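Long-range contact in aminoglycoside N(6')acetyltransferase (Legionella pneumophila subsp. pneumophila, PDB 3F5B), which probably transfers an acetyl group to the 6'-amino group of aminoglycosides, as a member of the GNAT acetyltransferase family: residues Y90-L99 / F124-N133. Numbering follows the deposited sequence.
Sequences YPDGAVTLDL and FSDTKIVLIN. With CHX (cyclohexane), chain D.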
loop_
_atom_site.group_PDB
_atom_site.type_symbol
_atom_site.label_atom_id
_atom_site.label_comp_id
_atom_site.label_asym_id
_atom_site.label_seq_id
_atom_site.Cartn_x
_atom_site.Cartn_y
_atom_site.Cartn_z
ATOM N N TYR A 90 7.769 -14.244 10.941
ATOM C CA TYR A 90 6.420 -13.739 11.095
ATOM C C TYR A 90 5.523 -14.834 11.609
ATOM O O TYR A 90 4.839 -15.492 10.832
ATOM C CB TYR A 90 5.910 -13.153 9.778
ATOM C CG TYR A 90 6.827 -12.086 9.258
ATOM C CD1 TYR A 90 7.074 -10.937 10.008
ATOM C CD2 TYR A 90 7.470 -12.231 8.032
ATOM C CE1 TYR A 90 7.926 -9.961 9.552
ATOM C CE2 TYR A 90 8.329 -11.257 7.559
ATOM C CZ TYR A 90 8.557 -10.129 8.329
ATOM O OH TYR A 90 9.407 -9.153 7.872
ATOM N N PRO A 91 5.529 -15.037 12.939
ATOM C CA PRO A 91 4.793 -16.140 13.542
ATOM C C PRO A 91 3.302 -15.845 13.613
ATOM O O PRO A 91 2.490 -16.755 13.724
ATOM C CB PRO A 91 5.398 -16.243 14.943
ATOM C CG PRO A 91 5.980 -14.900 15.230
ATOM C CD PRO A 91 6.108 -14.134 13.950
ATOM N N ASP A 92 2.953 -14.569 13.546
ATOM C CA ASP A 92 1.565 -14.158 13.504
ATOM C C ASP A 92 1.228 -13.759 12.071
ATOM O O ASP A 92 0.118 -13.307 11.780
ATOM C CB ASP A 92 1.332 -13.005 14.482
ATOM C CG ASP A 92 1.911 -13.289 15.860
ATOM O OD1 ASP A 92 1.117 -13.548 16.784
ATOM O OD2 ASP A 92 3.155 -13.278 16.011
ATOM N N GLY A 93 2.193 -13.962 11.177
ATOM C CA GLY A 93 2.038 -13.609 9.774
ATOM C C GLY A 93 2.345 -12.139 9.512
ATOM O O GLY A 93 2.987 -11.454 10.329
ATOM N N ALA A 94 1.886 -11.648 8.369
ATOM C CA ALA A 94 2.130 -10.262 7.986
ATOM C C ALA A 94 1.354 -9.906 6.718
ATOM O O ALA A 94 1.039 -10.783 5.904
ATOM C CB ALA A 94 3.617 -10.030 7.782
ATOM N N VAL A 95 1.042 -8.624 6.553
ATOM C CA VAL A 95 0.448 -8.135 5.300
ATOM C C VAL A 95 1.470 -7.266 4.569
ATOM O O VAL A 95 2.133 -6.427 5.180
ATOM C CB VAL A 95 -0.895 -7.366 5.523
ATOM C CG1 VAL A 95 -0.696 -6.121 6.359
ATOM C CG2 VAL A 95 -1.542 -6.990 4.200
ATOM N N THR A 96 1.604 -7.478 3.270
ATOM C CA THR A 96 2.497 -6.660 2.453
ATOM C C THR A 96 1.616 -5.661 1.708
ATOM O O THR A 96 0.595 -6.052 1.138
ATOM C CB THR A 96 3.308 -7.511 1.446
ATOM O OG1 THR A 96 4.059 -8.500 2.164
ATOM C CG2 THR A 96 4.276 -6.623 0.609
ATOM N N LEU A 97 2.025 -4.389 1.741
ATOM C CA LEU A 97 1.286 -3.277 1.168
ATOM C C LEU A 97 2.046 -2.642 0.001
ATOM O O LEU A 97 3.264 -2.420 0.065
ATOM C CB LEU A 97 1.022 -2.211 2.251
ATOM C CG LEU A 97 0.254 -0.946 1.898
ATOM C CD1 LEU A 97 -1.198 -1.298 1.410
ATOM C CD2 LEU A 97 0.252 -0.043 3.147
ATOM N N ASP A 98 1.312 -2.367 -1.074
ATOM C CA ASP A 98 1.782 -1.489 -2.136
ATOM C C ASP A 98 0.771 -0.389 -2.262
ATOM O O ASP A 98 -0.441 -0.666 -2.258
ATOM C CB ASP A 98 1.748 -2.204 -3.454
ATOM C CG ASP A 98 3.050 -2.796 -3.820
ATOM O OD1 ASP A 98 3.767 -2.136 -4.619
ATOM O OD2 ASP A 98 3.335 -3.924 -3.346
ATOM N N LEU A 99 1.239 0.846 -2.429
ATOM C CA LEU A 99 0.288 1.941 -2.589
ATOM C C LEU A 99 0.736 2.977 -3.604
ATOM O O LEU A 99 1.947 3.204 -3.795
ATOM C CB LEU A 99 -0.046 2.577 -1.238
ATOM C CG LEU A 99 1.073 3.312 -0.521
ATOM C CD1 LEU A 99 0.927 4.814 -0.771
ATOM C CD2 LEU A 99 1.070 3.045 0.994
ATOM N N PHE A 124 -7.020 -3.580 8.617
ATOM C CA PHE A 124 -6.073 -4.578 9.121
ATOM C C PHE A 124 -5.788 -4.387 10.589
ATOM O O PHE A 124 -4.697 -4.680 11.048
ATOM C CB PHE A 124 -4.783 -4.538 8.283
ATOM C CG PHE A 124 -5.003 -4.948 6.845
ATOM C CD1 PHE A 124 -5.070 -6.299 6.510
ATOM C CD2 PHE A 124 -5.188 -3.993 5.848
ATOM C CE1 PHE A 124 -5.287 -6.707 5.182
ATOM C CE2 PHE A 124 -5.433 -4.378 4.513
ATOM C CZ PHE A 124 -5.483 -5.744 4.181
ATOM N N SER A 125 -6.784 -3.907 11.324
ATOM C CA SER A 125 -6.622 -3.631 12.744
ATOM C C SER A 125 -6.258 -4.874 13.573
ATOM O O SER A 125 -5.676 -4.764 14.653
ATOM C CB SER A 125 -7.897 -2.985 13.291
ATOM O OG SER A 125 -8.923 -3.961 13.357
ATOM N N ASP A 126 -6.639 -6.032 13.053
ATOM C CA ASP A 126 -6.419 -7.372 13.611
ATOM C C ASP A 126 -5.064 -7.981 13.187
ATOM O O ASP A 126 -4.672 -9.056 13.641
ATOM C CB ASP A 126 -7.514 -8.246 13.009
ATOM C CG ASP A 126 -7.787 -7.870 11.536
ATOM O OD1 ASP A 126 -6.813 -7.612 10.770
ATOM O OD2 ASP A 126 -8.967 -7.801 11.152
ATOM N N THR A 127 -4.371 -7.310 12.281
ATOM C CA THR A 127 -3.095 -7.786 11.775
ATOM C C THR A 127 -1.951 -7.299 12.681
ATOM O O THR A 127 -2.058 -6.243 13.309
ATOM C CB THR A 127 -2.955 -7.309 10.312
ATOM O OG1 THR A 127 -3.972 -7.942 9.534
ATOM C CG2 THR A 127 -1.591 -7.625 9.724
ATOM N N LYS A 128 -0.871 -8.065 12.773
ATOM C CA LYS A 128 0.250 -7.681 13.645
ATOM C C LYS A 128 1.267 -6.765 12.976
ATOM O O LYS A 128 1.761 -5.827 13.574
ATOM C CB LYS A 128 0.963 -8.926 14.188
ATOM C CG LYS A 128 0.491 -9.374 15.560
ATOM C CD LYS A 128 -1.003 -9.698 15.585
ATOM C CE LYS A 128 -1.657 -9.153 16.852
ATOM N NZ LYS A 128 -1.728 -7.652 16.801
ATOM N N ILE A 129 1.568 -7.044 11.717
ATOM C CA ILE A 129 2.747 -6.494 11.039
ATOM C C ILE A 129 2.353 -6.121 9.624
ATOM O O ILE A 129 1.676 -6.907 8.962
ATOM C CB ILE A 129 3.883 -7.586 10.989
ATOM C CG1 ILE A 129 4.238 -8.066 12.404
ATOM C CG2 ILE A 129 5.132 -7.102 10.197
ATOM C CD1 ILE A 129 4.873 -6.986 13.266
ATOM N N VAL A 130 2.732 -4.910 9.193
ATOM C CA VAL A 130 2.618 -4.494 7.792
ATOM C C VAL A 130 4.023 -4.343 7.215
ATOM O O VAL A 130 4.914 -3.796 7.863
ATOM C CB VAL A 130 1.846 -3.129 7.592
ATOM C CG1 VAL A 130 1.784 -2.750 6.088
ATOM C CG2 VAL A 130 0.443 -3.216 8.182
ATOM N N LEU A 131 4.208 -4.826 5.991
ATOM C CA LEU A 131 5.476 -4.676 5.291
ATOM C C LEU A 131 5.266 -3.833 4.057
ATOM O O LEU A 131 4.263 -3.988 3.357
ATOM C CB LEU A 131 6.041 -6.038 4.888
ATOM C CG LEU A 131 6.267 -7.037 6.025
ATOM C CD1 LEU A 131 6.543 -8.420 5.444
ATOM C CD2 LEU A 131 7.401 -6.577 6.943
ATOM N N ILE A 132 6.228 -2.942 3.802
ATOM C CA ILE A 132 6.285 -2.158 2.566
ATOM C C ILE A 132 7.700 -2.153 1.990
ATOM O O ILE A 132 8.685 -2.194 2.743
ATOM C CB ILE A 132 5.708 -0.730 2.771
ATOM C CG1 ILE A 132 5.282 -0.128 1.437
ATOM C CG2 ILE A 132 6.652 0.166 3.570
ATOM C CD1 ILE A 132 4.108 0.933 1.589
ATOM N N ASN A 133 7.798 -2.108 0.659
ATOM C CA ASN A 133 9.066 -2.448 -0.010
ATOM C C ASN A 133 9.514 -1.448 -1.086
ATOM O O ASN A 133 9.590 -1.817 -2.250
ATOM C CB ASN A 133 8.934 -3.842 -0.631
ATOM C CG ASN A 133 8.796 -4.933 0.423
ATOM O OD1 ASN A 133 9.770 -5.298 1.067
ATOM N ND2 ASN A 133 7.575 -5.435 0.617
HETATM C C1 CHX D . 6.058 1.798 -5.130
HETATM C C2 CHX D . 4.598 1.977 -4.705
HETATM C C3 CHX D . 4.185 0.936 -3.657
HETATM C C4 CHX D . 4.956 1.128 -2.345
HETATM C C5 CHX D . 6.382 1.671 -2.562
HETATM C C6 CHX D . 6.965 1.375 -3.957
HETATM O O HOH W 1 6.975 -8.048 1.860
HETATM O O HOH W 2 5.557 -3.294 -0.965
#
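With chi1 at 63°, Val-95 sets CG1 between its own backbone N and carbonyl carbon, against Val-130, and swings CG2 anti to the N, over one face of the Phe-124 ring. Val-95 and Val-130 join two neighbouring parallel strands, 94-101 and 129-132, strands of the beta-alpha-beta unit of the GNAT fold whose crossover is helix 109-123; Phe-124 packs on Val-95 from the turn that leads into the second strand. CG1 of Val-95 lies alongside CG2 of Val-130, 3.6 Å apart, both residues pointing to the same face of the sheet, where Val-130 also touches Ile-120 of the helix. The CH-pi contact comes in off-centre: Val-95 CG2 sits 4.3 Å from the centroid of the Phe-124 ring, toward its rim. Three backbone hydrogen bonds hold the register, Val-95 N to Ile-129 O, Leu-131 N to Val-95 O at 2.7 Å, and Leu-97 N to Leu-131 O.

On the face carrying Thr-96 and Leu-131, Tyr-90 reaches forward from the loop before the strand. Its ring meets Leu-131 from the opposite direction, with OH 3.4 Å from Leu-131 CD2, while Ala-94 CB lies over one face of the ring, toward its rim. The hydroxyl is hydrogen-bonded to Lys-167 of the adjoining strand 164-171.

Farther along, the strands part and water enters. Ile-132, its CG1 anti to the backbone N (chi1 -158°), brings CD1 to within 3.7 Å of Leu-99 CD2, and its CG1 helps line the cyclohexane pocket with Asp-98 and Leu-99. One water donates to Leu-97 O and has weak bonds to the side chains of Asp-98 and Asn-133. A second joins Thr-96 OG1 to Asn-133, accepting from Asn-133 ND2 at 3.0 Å.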